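PDB 4INN: HP1028 from Helicobacter pylori, which belongs to the lipocalin family and probably binds and carries small hydrophobic or amphipathic molecules within its beta-barrel, although its natural ligand and exact function remain uncertain. Local coordinates for residues N59-A64 and L97-K102; G66-D71 and L163-F168; S73-D78 and N88-G93. The protein carries 1 engineered substitution. All blocks are in the same frame, centred on the assembly; numbering follows the deposited sequence.

How the contacts relate
Strand 61-69 of the eight-stranded barrel ties contacts 1 and 2 together: its first half pairs with strand 95-104 in contact 1, and its second half receives the loop after helix 157-162 in contact 2. Their centres lie about 21 Å apart, on opposite sides of the chain's centre. Contact 3 closes the long excursion between the same two strands, about 22 Å from contact 1 but about 12 Å from contact 2, all centre to centre. Contacts 2 and 3 meet through a salt bridge of 3.2 Å from Lys92 NZ to Asp69 OD2. None of the residues lining the bound polyether's pocket, among them Tyr122, Tyr140 and Phe150, belongs to these six segments.

Contact 1. Residues N59-A64 and L97-K102; sequences NGKFYA and LSDLIK
Phe62 and Leu100 sit side by side on one face of the sheet, CB to CB 4.0 Å, with Ala64 and Leu97 on the same face at 3.9 Å between their CB atoms. The Phe62 ring turns an edge to Leu100 O, the carbonyl that accepts from Phe62 N at 2.8 Å. Leu100 N returns a bond to Phe62 O, and Ala64 and Leu97 exchange a second reciprocal pair. Between these two hydrogen-bonded pairs the register slips by one residue, a beta bulge in which Ser98 and Asp99 stand opposite the single residue Tyr63. With CG anti to its carbonyl carbon (chi1 -61°), Tyr63 lays its ring along this bulge: Asp99 N lies over one face, while Ser98 CB approaches CD1 obliquely at 3.5 Å. Lys61 runs alongside Ile101, both pointing the same way, and its CG meets Ile101 CD1 at 3.5 Å. A water bridges Gly60 O and Lys102 N just ahead of the start of strand 61-69. Strand 51-58 flanks the pair on one side, with Phe56 bonded to the Tyr63 backbone; strand 107-115 flanks it on the other, where Tyr108 meets the Phe62 ring edge-to-face.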
ATOM      1  N   ASN A  59       1.826   4.428  15.897  1.00 29.00           N
ATOM      2  CA  ASN A  59       2.798   3.940  16.868  1.00 29.22           C
ATOM      3  C   ASN A  59       4.203   3.946  16.286  1.00 28.59           C
ATOM      4  O   ASN A  59       4.999   3.030  16.523  1.00 26.54           O
ATOM      5  CB  ASN A  59       2.395   2.562  17.391  1.00 31.72           C
ATOM      6  CG  ASN A  59       1.074   2.591  18.169  1.00 34.96           C
ATOM      7  OD1 ASN A  59       0.398   1.568  18.341  1.00 35.34           O
ATOM      8  ND2 ASN A  59       0.702   3.769  18.644  1.00 37.02           N
ATOM      9  N   GLY A  60       4.476   5.000  15.502  1.00 27.26           N
ATOM     10  CA  GLY A  60       5.781   5.229  14.883  1.00 26.69           C
ATOM     11  C   GLY A  60       6.155   4.482  13.607  1.00 26.93           C
ATOM     12  O   GLY A  60       7.230   4.728  13.047  1.00 29.35           O
ATOM     13  N   LYS A  61       5.316   3.548  13.155  1.00 25.86           N
ATOM     14  CA  LYS A  61       5.594   2.806  11.926  1.00 23.63           C
ATOM     15  C   LYS A  61       4.547   3.160  10.889  1.00 21.44           C
ATOM     16  O   LYS A  61       3.469   3.670  11.231  1.00 21.02           O
ATOM     17  CB  LYS A  61       5.582   1.296  12.155  1.00 24.57           C
ATOM     18  CG  LYS A  61       6.390   0.771  13.333  1.00 25.89           C
ATOM     19  CD  LYS A  61       6.190  -0.730  13.456  1.00 27.23           C
ATOM     20  CE  LYS A  61       6.625  -1.282  14.802  1.00 30.29           C
ATOM     21  NZ  LYS A  61       8.076  -1.603  14.809  1.00 31.23           N
ATOM     22  N   PHE A  62       4.861   2.856   9.628  1.00 18.99           N
ATOM     23  CA  PHE A  62       3.998   3.203   8.494  1.00 17.41           C
ATOM     24  C   PHE A  62       3.279   2.004   7.937  1.00 15.61           C
ATOM     25  O   PHE A  62       3.814   0.893   7.944  1.00 14.38           O
ATOM     26  CB  PHE A  62       4.808   3.944   7.437  1.00 17.68           C
ATOM     27  CG  PHE A  62       5.379   5.215   7.977  1.00 18.71           C
ATOM     28  CD1 PHE A  62       4.656   6.407   7.900  1.00 18.20           C
ATOM     29  CD2 PHE A  62       6.582   5.204   8.714  1.00 18.56           C
ATOM     30  CE1 PHE A  62       5.177   7.562   8.452  1.00 18.51           C
ATOM     31  CE2 PHE A  62       7.076   6.371   9.282  1.00 18.00           C
ATOM     32  CZ  PHE A  62       6.380   7.542   9.153  1.00 17.33           C
ATOM     33  N   TYR A  63       2.046   2.255   7.501  1.00 14.18           N
ATOM     34  CA  TYR A  63       1.145   1.230   7.036  1.00 13.83           C
ATOM     35  C   TYR A  63       0.484   1.738   5.755  1.00 13.26           C
ATOM     36  O   TYR A  63       0.549   2.918   5.489  1.00 12.58           O
ATOM     37  CB  TYR A  63       0.051   0.992   8.086  1.00 14.42           C
ATOM     38  CG  TYR A  63       0.526   0.528   9.428  1.00 15.00           C
ATOM     39  CD1 TYR A  63       0.460  -0.809   9.780  1.00 15.32           C
ATOM     40  CD2 TYR A  63       1.041   1.434  10.357  1.00 15.94           C
ATOM     41  CE1 TYR A  63       0.907  -1.250  11.007  1.00 15.88           C
ATOM     42  CE2 TYR A  63       1.487   1.012  11.587  1.00 16.29           C
ATOM     43  CZ  TYR A  63       1.414  -0.326  11.901  1.00 16.96           C
ATOM     44  OH  TYR A  63       1.869  -0.736  13.119  1.00 19.27           O
ATOM     45  N   ALA A  64      -0.182   0.862   4.996  1.00 13.00           N
ATOM     46  CA  ALA A  64      -1.005   1.297   3.871  1.00 13.40           C
ATOM     47  C   ALA A  64      -2.260   0.438   3.666  1.00 14.13           C
ATOM     48  O   ALA A  64      -2.250  -0.775   3.957  1.00 14.04           O
ATOM     49  CB  ALA A  64      -0.181   1.305   2.591  1.00 13.84           C
ATOM     50  N   LEU A  97      -0.293  -3.381   3.926  1.00 16.14           N
ATOM     51  CA  LEU A  97       1.121  -3.112   4.191  1.00 16.18           C
ATOM     52  C   LEU A  97       1.265  -2.650   5.619  1.00 16.71           C
ATOM     53  O   LEU A  97       0.528  -1.798   6.068  1.00 17.09           O
ATOM     54  CB  LEU A  97       1.655  -2.057   3.224  1.00 15.75           C
ATOM     55  CG  LEU A  97       3.065  -1.462   3.348  1.00 15.81           C
ATOM     56  CD1 LEU A  97       4.114  -2.463   3.778  1.00 16.59           C
ATOM     57  CD2 LEU A  97       3.494  -0.932   1.998  1.00 15.90           C
ATOM     58  N   SER A  98       2.215  -3.226   6.330  1.00 18.45           N
ATOM     59  CA  SER A  98       2.451  -2.889   7.718  1.00 20.32           C
ATOM     60  C   SER A  98       3.925  -2.961   8.062  1.00 22.10           C
ATOM     61  O   SER A  98       4.710  -3.568   7.337  1.00 22.10           O
ATOM     62  CB  SER A  98       1.666  -3.841   8.619  1.00 20.85           C
ATOM     63  OG  SER A  98       1.504  -5.082   7.979  1.00 20.54           O
ATOM     64  N   ASP A  99       4.261  -2.264   9.151  1.00 24.07           N
ATOM     65  CA  ASP A  99       5.511  -2.361   9.894  1.00 24.30           C
ATOM     66  C   ASP A  99       6.693  -1.689   9.235  1.00 23.51           C
ATOM     67  O   ASP A  99       7.843  -2.002   9.551  1.00 24.56           O
ATOM     68  CB  ASP A  99       5.824  -3.821  10.293  1.00 27.14           C
ATOM     69  CG  ASP A  99       4.850  -4.387  11.374  1.00 30.47           C
ATOM     70  OD1 ASP A  99       4.150  -3.624  12.121  1.00 32.04           O
ATOM     71  OD2 ASP A  99       4.790  -5.635  11.459  1.00 32.14           O
ATOM     72  N   LEU A 100       6.438  -0.721   8.363  1.00 23.57           N
ATOM     73  CA  LEU A 100       7.549   0.029   7.729  1.00 23.08           C
ATOM     74  C   LEU A 100       8.165   0.997   8.712  1.00 22.46           C
ATOM     75  O   LEU A 100       7.453   1.798   9.291  1.00 21.92           O
ATOM     76  CB  LEU A 100       7.095   0.826   6.506  1.00 22.55           C
ATOM     77  CG  LEU A 100       7.276   0.209   5.127  1.00 22.28           C
ATOM     78  CD1 LEU A 100       6.756   1.204   4.114  1.00 22.61           C
ATOM     79  CD2 LEU A 100       8.717  -0.130   4.825  1.00 21.98           C
ATOM     80  N   ILE A 101       9.486   0.912   8.884  1.00 22.91           N
ATOM     81  CA  ILE A 101      10.235   1.796   9.757  1.00 21.63           C
ATOM     82  C   ILE A 101      11.050   2.766   8.921  1.00 21.55           C
ATOM     83  O   ILE A 101      11.791   2.366   8.030  1.00 19.41           O
ATOM     84  CB  ILE A 101      11.279   1.030  10.608  1.00 21.55           C
ATOM     85  CG1 ILE A 101      10.738  -0.251  11.201  1.00 21.54           C
ATOM     86  CG2 ILE A 101      11.829   1.914  11.697  1.00 21.27           C
ATOM     87  CD1 ILE A 101       9.521  -0.065  12.018  1.00 23.01           C
ATOM     88  N   LYS A 102      10.955   4.038   9.272  1.00 23.17           N
ATOM     89  CA  LYS A 102      11.842   5.069   8.739  1.00 25.75           C
ATOM     90  C   LYS A 102      13.268   4.872   9.273  1.00 26.72           C
ATOM     91  O   LYS A 102      13.474   4.909  10.474  1.00 25.38           O
ATOM     92  CB  LYS A 102      11.325   6.422   9.197  1.00 26.22           C
ATOM     93  CG  LYS A 102      11.962   7.667   8.599  1.00 26.70           C
ATOM     94  CD  LYS A 102      10.945   8.815   8.763  1.00 28.19           C
ATOM     95  CE  LYS A 102      11.569  10.191   8.810  1.00 28.57           C
ATOM     96  NZ  LYS A 102      12.558  10.321   7.715  1.00 30.84           N
TER
HETATM   97  O   HOH W   1       9.725   4.624  11.785  1.00 16.19           O

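Contact 2. Residues G66-D71 and L163-F168; sequences GISDVD and LKLKRF
Phe168 brings the CE1 corner of its ring against the backbone at Ile67, 4.1 Å from Ile67 O, an oblique approach that Gly66 O shares. One face of the ring carries Lys166, two residues earlier in the loop, whose CD lies 3.4 Å above the ring plane, offset toward the rim. The ring of Tyr65 also meets that of Phe168, the planes about 70° apart, and the hydroxyl of Tyr65 bonds to Phe168 N, which anchors the aromatic end of the loop to strand 61-69. Next to the ring, Ile67 fits its branched side chain over the loop backbone. Its chi1 of -72° leaves CG2 anti to the backbone N, and this methyl comes within 3.4 Å of Lys166 O; CG1 and CD1 lie around the same carbonyl. The CG2 methyl is also 4.4 Å from Leu165 CB, and Leu165 CD2 reaches Ser68 OG at 4.2 Å. On the strand, Ile67 and Ser68 together face Phe52 in a classic beta bulge; on the loop, Lys164 leaves helix 157-162 through a Schellman motif. Arg167 pairs with Glu54 and Phe168 N with Tyr65, while the two segments themselves meet through van der Waals contact, with aliphatic carbons of Ile67 gathered round Lys166 O, which probably shields it in part from solvent.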
ATOM      1  N   GLY A  66      -5.864   0.049   0.715  1.00 13.77           N
ATOM      2  CA  GLY A  66      -6.255   0.353  -0.668  1.00 13.43           C
ATOM      3  C   GLY A  66      -7.540   1.160  -0.692  1.00 13.72           C
ATOM      4  O   GLY A  66      -8.429   0.919   0.095  1.00 13.46           O
ATOM      5  N   ILE A  67      -7.640   2.125  -1.591  1.00 14.15           N
ATOM      6  CA  ILE A  67      -8.815   2.964  -1.665  1.00 15.00           C
ATOM      7  C   ILE A  67      -9.730   2.453  -2.778  1.00 16.53           C
ATOM      8  O   ILE A  67     -10.855   2.055  -2.524  1.00 15.54           O
ATOM      9  CB  ILE A  67      -8.397   4.433  -1.883  1.00 14.87           C
ATOM     10  CG1 ILE A  67      -7.777   4.979  -0.597  1.00 14.09           C
ATOM     11  CG2 ILE A  67      -9.576   5.292  -2.347  1.00 14.97           C
ATOM     12  CD1 ILE A  67      -7.098   6.299  -0.799  1.00 13.90           C
ATOM     13  N   SER A  68      -9.221   2.453  -4.005  1.00 19.76           N
ATOM     14  CA  SER A  68      -9.935   1.912  -5.168  1.00 22.65           C
ATOM     15  C   SER A  68      -8.951   1.697  -6.310  1.00 25.66           C
ATOM     16  O   SER A  68      -7.816   2.182  -6.276  1.00 28.06           O
ATOM     17  CB  SER A  68     -11.054   2.847  -5.636  1.00 21.97           C
ATOM     18  OG  SER A  68     -10.545   4.155  -5.920  1.00 23.46           O
ATOM     19  N   ASP A  69      -9.401   0.975  -7.322  1.00 28.45           N
ATOM     20  CA  ASP A  69      -8.653   0.806  -8.539  1.00 30.12           C
ATOM     21  C   ASP A  69      -8.840   2.034  -9.373  1.00 29.57           C
ATOM     22  O   ASP A  69      -9.854   2.706  -9.304  1.00 26.27           O
ATOM     23  CB  ASP A  69      -9.144  -0.419  -9.324  1.00 34.70           C
ATOM     24  CG  ASP A  69      -8.845  -1.751  -8.607  1.00 39.93           C
ATOM     25  OD1 ASP A  69      -9.579  -2.733  -8.877  1.00 46.96           O
ATOM     26  OD2 ASP A  69      -7.902  -1.820  -7.774  1.00 40.60           O
ATOM     27  N   VAL A  70      -7.844   2.300 -10.192  1.00 33.37           N
ATOM     28  CA  VAL A  70      -7.839   3.466 -11.045  1.00 37.59           C
ATOM     29  C   VAL A  70      -9.060   3.540 -11.941  1.00 40.92           C
ATOM     30  O   VAL A  70      -9.577   4.620 -12.193  1.00 39.50           O
ATOM     31  CB  VAL A  70      -6.581   3.465 -11.916  1.00 37.76           C
ATOM     32  CG1 VAL A  70      -6.659   4.523 -12.988  1.00 38.69           C
ATOM     33  CG2 VAL A  70      -5.372   3.713 -11.039  1.00 39.27           C
ATOM     34  N   ASP A  71      -9.509   2.386 -12.419  1.00 46.49           N
ATOM     35  CA  ASP A  71     -10.622   2.324 -13.366  1.00 50.61           C
ATOM     36  C   ASP A  71     -11.996   2.353 -12.687  1.00 49.38           C
ATOM     37  O   ASP A  71     -12.988   2.014 -13.311  1.00 50.53           O
ATOM     38  CB  ASP A  71     -10.470   1.084 -14.264  1.00 52.66           C
ATOM     39  CG  ASP A  71     -10.563  -0.234 -13.491  1.00 58.58           C
ATOM     40  OD1 ASP A  71     -11.327  -0.323 -12.500  1.00 59.76           O
ATOM     41  OD2 ASP A  71      -9.886  -1.203 -13.900  1.00 64.88           O
ATOM     42  N   LEU A 163     -10.398  13.304  -8.278  1.00 27.60           N
ATOM     43  CA  LEU A 163     -10.681  11.893  -8.524  1.00 27.31           C
ATOM     44  C   LEU A 163     -11.808  11.453  -7.586  1.00 27.67           C
ATOM     45  O   LEU A 163     -12.314  10.334  -7.684  1.00 26.96           O
ATOM     46  CB  LEU A 163      -9.408  11.060  -8.300  1.00 28.49           C
ATOM     47  CG  LEU A 163      -8.433  10.706  -9.463  1.00 29.73           C
ATOM     48  CD1 LEU A 163      -8.789  11.277 -10.841  1.00 29.18           C
ATOM     49  CD2 LEU A 163      -6.984  11.046  -9.095  1.00 28.70           C
ATOM     50  N   LYS A 164     -12.193  12.351  -6.677  1.00 28.71           N
ATOM     51  CA  LYS A 164     -13.218  12.108  -5.664  1.00 30.01           C
ATOM     52  C   LYS A 164     -12.865  10.918  -4.761  1.00 28.55           C
ATOM     53  O   LYS A 164     -13.736  10.184  -4.276  1.00 29.73           O
ATOM     54  CB  LYS A 164     -14.594  11.961  -6.319  1.00 34.67           C
ATOM     55  CG  LYS A 164     -15.147  13.280  -6.860  1.00 39.16           C
ATOM     56  CD  LYS A 164     -15.802  13.121  -8.225  1.00 42.81           C
ATOM     57  CE  LYS A 164     -16.086  14.482  -8.872  1.00 49.69           C
ATOM     58  NZ  LYS A 164     -14.959  15.479  -8.935  1.00 48.97           N
ATOM     59  N   LEU A 165     -11.573  10.746  -4.504  1.00 25.91           N
ATOM     60  CA  LEU A 165     -11.113   9.592  -3.762  1.00 23.04           C
ATOM     61  C   LEU A 165     -11.640   9.700  -2.362  1.00 22.39           C
ATOM     62  O   LEU A 165     -11.595  10.778  -1.755  1.00 21.00           O
ATOM     63  CB  LEU A 165      -9.581   9.510  -3.738  1.00 22.53           C
ATOM     64  CG  LEU A 165      -8.900   9.385  -5.114  1.00 22.24           C
ATOM     65  CD1 LEU A 165      -7.397   9.194  -4.924  1.00 21.31           C
ATOM     66  CD2 LEU A 165      -9.532   8.266  -5.944  1.00 20.93           C
ATOM     67  N   LYS A 166     -12.154   8.572  -1.874  1.00 21.56           N
ATOM     68  CA  LYS A 166     -12.585   8.424  -0.503  1.00 20.76           C
ATOM     69  C   LYS A 166     -11.432   8.104   0.457  1.00 21.11           C
ATOM     70  O   LYS A 166     -10.748   7.083   0.320  1.00 21.49           O
ATOM     71  CB  LYS A 166     -13.573   7.292  -0.428  1.00 21.55           C
ATOM     72  CG  LYS A 166     -14.282   7.214   0.908  1.00 22.17           C
ATOM     73  CD  LYS A 166     -14.427   5.801   1.375  1.00 21.98           C
ATOM     74  CE  LYS A 166     -15.854   5.458   1.644  1.00 22.43           C
ATOM     75  NZ  LYS A 166     -16.113   5.282   3.074  1.00 22.93           N
ATOM     76  N   ARG A 167     -11.236   8.982   1.432  1.00 22.00           N
ATOM     77  CA  ARG A 167     -10.315   8.757   2.538  1.00 21.68           C
ATOM     78  C   ARG A 167     -11.101   8.116   3.700  1.00 19.93           C
ATOM     79  O   ARG A 167     -11.969   8.731   4.305  1.00 17.69           O
ATOM     80  CB  ARG A 167      -9.618  10.066   2.955  1.00 23.85           C
ATOM     81  CG  ARG A 167      -8.527  10.552   1.984  1.00 26.48           C
ATOM     82  CD  ARG A 167      -7.202  10.813   2.694  1.00 28.92           C
ATOM     83  NE  ARG A 167      -7.238  12.083   3.415  1.00 34.62           N
ATOM     84  CZ  ARG A 167      -6.573  12.360   4.549  1.00 36.77           C
ATOM     85  NH1 ARG A 167      -5.792  11.449   5.126  1.00 36.52           N
ATOM     86  NH2 ARG A 167      -6.701  13.569   5.118  1.00 36.05           N
ATOM     87  N   PHE A 168     -10.763   6.857   3.978  1.00 19.24           N
ATOM     88  CA  PHE A 168     -11.425   6.014   4.978  1.00 18.54           C
ATOM     89  C   PHE A 168     -11.005   6.451   6.355  1.00 18.51           C
ATOM     90  O   PHE A 168      -9.883   6.877   6.542  1.00 16.67           O
ATOM     91  CB  PHE A 168     -11.014   4.534   4.783  1.00 17.85           C
ATOM     92  CG  PHE A 168     -11.611   3.882   3.567  1.00 17.30           C
ATOM     93  CD1 PHE A 168     -11.236   4.256   2.303  1.00 17.71           C
ATOM     94  CD2 PHE A 168     -12.541   2.850   3.698  1.00 17.76           C
ATOM     95  CE1 PHE A 168     -11.793   3.621   1.175  1.00 18.33           C
ATOM     96  CE2 PHE A 168     -13.107   2.225   2.590  1.00 17.09           C
ATOM     97  CZ  PHE A 168     -12.741   2.610   1.325  1.00 17.42           C
TER

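Contact 3. Residues S73-D78 and N88-G93; sequences SKAKKD and NRSDKG
Two arms of the long connection between strands 61-69 and 95-104 are laced together here, with Lys77 and Ser90 at their single backbone bridge. Asp91 grips Lys76 twice: its N donates to Lys76 O at 3.0 Å, and its OD1 takes Lys76 N, also at 3.0 Å, from above the carboxylate plane. Asp91 CG stands between the backbone N and the carbonyl carbon (chi1 68°), which swings the carboxylate back to that amide. Farther along, Asp78 N bonds to Arg89 O at 2.9 Å, and the two side chains run side by side in the same direction. In their salt bridge Arg89 NE meets Asp78 OD2 at 2.8 Å on its anti side, 22° out of the carboxylate plane, while OD2 lies near the guanidinium plane; the bond from NH2 is weak. Asn81 also donates to OD2 and Tyr114 bonds to OD1, so both oxygens of this buried carboxylate are engaged. At the other end Ala75 CB packs on Lys92 CG at 3.6 Å. Ser90 OG accepts from Lys92 N, which makes an ST turn, and this turn beside an isolated bridge marks an irregular but well-bonded loop joining neighbouring antiparallel barrel strands.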
ATOM      1  N   SER A  73     -13.456   0.433 -10.594  1.00 51.49           N
ATOM      2  CA  SER A  73     -14.197  -0.812 -10.406  1.00 48.96           C
ATOM      3  C   SER A  73     -14.493  -1.104  -8.935  1.00 50.82           C
ATOM      4  O   SER A  73     -13.911  -0.501  -8.026  1.00 50.98           O
ATOM      5  CB  SER A  73     -13.501  -1.993 -11.079  1.00 48.12           C
ATOM      6  OG  SER A  73     -12.158  -2.117 -10.679  1.00 51.14           O
ATOM      7  N   LYS A  74     -15.442  -2.008  -8.722  1.00 52.16           N
ATOM      8  CA  LYS A  74     -15.952  -2.290  -7.395  1.00 54.62           C
ATOM      9  C   LYS A  74     -14.950  -3.139  -6.617  1.00 50.41           C
ATOM     10  O   LYS A  74     -14.259  -3.988  -7.184  1.00 46.11           O
ATOM     11  CB  LYS A  74     -17.330  -2.988  -7.456  1.00 60.95           C
ATOM     12  CG  LYS A  74     -17.634  -3.794  -6.198  1.00 72.32           C
ATOM     13  CD  LYS A  74     -19.101  -3.892  -5.794  1.00 80.24           C
ATOM     14  CE  LYS A  74     -19.212  -4.462  -4.371  1.00 78.45           C
ATOM     15  NZ  LYS A  74     -20.498  -4.106  -3.717  1.00 78.70           N
ATOM     16  N   ALA A  75     -14.887  -2.873  -5.315  1.00 45.10           N
ATOM     17  CA  ALA A  75     -14.121  -3.650  -4.377  1.00 43.33           C
ATOM     18  C   ALA A  75     -14.619  -5.091  -4.328  1.00 42.72           C
ATOM     19  O   ALA A  75     -15.815  -5.350  -4.275  1.00 42.97           O
ATOM     20  CB  ALA A  75     -14.240  -3.031  -2.996  1.00 45.21           C
ATOM     21  N   LYS A  76     -13.683  -6.021  -4.279  1.00 40.23           N
ATOM     22  CA  LYS A  76     -14.002  -7.433  -4.308  1.00 41.05           C
ATOM     23  C   LYS A  76     -13.554  -8.065  -2.995  1.00 36.77           C
ATOM     24  O   LYS A  76     -13.005  -7.395  -2.142  1.00 38.54           O
ATOM     25  CB  LYS A  76     -13.362  -8.114  -5.539  1.00 42.11           C
ATOM     26  CG  LYS A  76     -12.425  -7.226  -6.345  1.00 44.10           C
ATOM     27  CD  LYS A  76     -11.556  -8.002  -7.315  1.00 48.55           C
ATOM     28  CE  LYS A  76     -10.318  -8.627  -6.660  1.00 51.81           C
ATOM     29  NZ  LYS A  76      -9.381  -9.263  -7.649  1.00 52.32           N
ATOM     30  N   LYS A  77     -13.809  -9.353  -2.834  1.00 34.63           N
ATOM     31  CA  LYS A  77     -13.490 -10.042  -1.597  1.00 33.43           C
ATOM     32  C   LYS A  77     -12.104 -10.654  -1.639  1.00 29.35           C
ATOM     33  O   LYS A  77     -11.561 -10.932  -2.706  1.00 26.50           O
ATOM     34  CB  LYS A  77     -14.512 -11.139  -1.344  1.00 37.92           C
ATOM     35  CG  LYS A  77     -15.931 -10.629  -1.102  1.00 40.79           C
ATOM     36  CD  LYS A  77     -16.830 -11.776  -0.638  1.00 44.76           C
ATOM     37  CE  LYS A  77     -18.182 -11.289  -0.122  1.00 47.00           C
ATOM     38  NZ  LYS A  77     -18.698 -12.170   0.963  1.00 47.35           N
ATOM     39  N   ASP A  78     -11.548 -10.891  -0.465  1.00 26.93           N
ATOM     40  CA  ASP A  78     -10.221 -11.462  -0.352  1.00 26.86           C
ATOM     41  C   ASP A  78     -10.228 -13.003  -0.468  1.00 27.69           C
ATOM     42  O   ASP A  78      -9.901 -13.724   0.466  1.00 26.87           O
ATOM     43  CB  ASP A  78      -9.608 -11.027   0.972  1.00 24.77           C
ATOM     44  CG  ASP A  78      -8.127 -11.322   1.045  1.00 23.35           C
ATOM     45  OD1 ASP A  78      -7.488 -11.629   0.012  1.00 21.63           O
ATOM     46  OD2 ASP A  78      -7.613 -11.235   2.155  1.00 22.83           O
ATOM     47  N   ASN A  88     -13.681 -13.159   3.489  1.00 42.50           N
ATOM     48  CA  ASN A  88     -14.913 -12.385   3.404  1.00 42.57           C
ATOM     49  C   ASN A  88     -14.688 -10.863   3.379  1.00 39.52           C
ATOM     50  O   ASN A  88     -15.562 -10.106   2.948  1.00 36.26           O
ATOM     51  CB  ASN A  88     -15.778 -12.728   4.622  1.00 46.65           C
ATOM     52  CG  ASN A  88     -17.238 -12.870   4.274  1.00 49.91           C
ATOM     53  OD1 ASN A  88     -18.098 -12.201   4.863  1.00 52.56           O
ATOM     54  ND2 ASN A  88     -17.534 -13.763   3.321  1.00 48.59           N
ATOM     55  N   ARG A  89     -13.526 -10.422   3.859  1.00 34.25           N
ATOM     56  CA  ARG A  89     -13.194  -9.001   3.909  1.00 30.10           C
ATOM     57  C   ARG A  89     -12.921  -8.433   2.523  1.00 29.58           C
ATOM     58  O   ARG A  89     -12.562  -9.152   1.608  1.00 30.17           O
ATOM     59  CB  ARG A  89     -11.970  -8.767   4.770  1.00 29.07           C
ATOM     60  CG  ARG A  89     -10.674  -9.123   4.058  1.00 28.05           C
ATOM     61  CD  ARG A  89      -9.569  -9.472   5.017  1.00 26.62           C
ATOM     62  NE  ARG A  89      -8.300  -9.641   4.290  1.00 26.72           N
ATOM     63  CZ  ARG A  89      -7.125  -9.193   4.745  1.00 25.95           C
ATOM     64  NH1 ARG A  89      -7.092  -8.540   5.904  1.00 26.75           N
ATOM     65  NH2 ARG A  89      -6.001  -9.340   4.040  1.00 23.16           N
ATOM     66  N   SER A  90     -13.106  -7.124   2.400  1.00 29.81           N
ATOM     67  CA  SER A  90     -12.914  -6.394   1.165  1.00 30.73           C
ATOM     68  C   SER A  90     -11.424  -6.252   0.864  1.00 30.65           C
ATOM     69  O   SER A  90     -10.581  -6.394   1.748  1.00 31.42           O
ATOM     70  CB  SER A  90     -13.545  -5.002   1.314  1.00 30.41           C
ATOM     71  OG  SER A  90     -13.427  -4.229   0.142  1.00 29.75           O
ATOM     72  N   ASP A  91     -11.090  -5.983  -0.387  1.00 29.99           N
ATOM     73  CA  ASP A  91      -9.723  -5.586  -0.703  1.00 31.22           C
ATOM     74  C   ASP A  91      -9.502  -4.072  -0.588  1.00 29.62           C
ATOM     75  O   ASP A  91      -8.418  -3.589  -0.848  1.00 32.21           O
ATOM     76  CB  ASP A  91      -9.309  -6.088  -2.080  1.00 33.50           C
ATOM     77  CG  ASP A  91     -10.043  -5.415  -3.216  1.00 36.94           C
ATOM     78  OD1 ASP A  91     -11.164  -4.879  -3.026  1.00 40.34           O
ATOM     79  OD2 ASP A  91      -9.489  -5.464  -4.343  1.00 42.72           O
ATOM     80  N   LYS A  92     -10.525  -3.340  -0.169  1.00 27.14           N
ATOM     81  CA  LYS A  92     -10.457  -1.913  -0.022  1.00 25.78           C
ATOM     82  C   LYS A  92     -10.791  -1.526   1.401  1.00 22.45           C
ATOM     83  O   LYS A  92     -11.683  -2.086   1.990  1.00 22.74           O
ATOM     84  CB  LYS A  92     -11.434  -1.265  -1.004  1.00 28.04           C
ATOM     85  CG  LYS A  92     -11.015  -1.433  -2.481  1.00 31.12           C
ATOM     86  CD  LYS A  92      -9.510  -1.186  -2.719  1.00 31.15           C
ATOM     87  CE  LYS A  92      -9.129  -1.151  -4.190  1.00 31.88           C
ATOM     88  NZ  LYS A  92      -8.665  -2.465  -4.701  1.00 32.37           N
ATOM     89  N   GLY A  93     -10.041  -0.588   1.961  1.00 20.91           N
ATOM     90  CA  GLY A  93     -10.270  -0.123   3.339  1.00 20.06           C
ATOM     91  C   GLY A  93      -9.534  -0.997   4.322  1.00 19.53           C
ATOM     92  O   GLY A  93      -9.665  -0.830   5.512  1.00 21.20           O
TER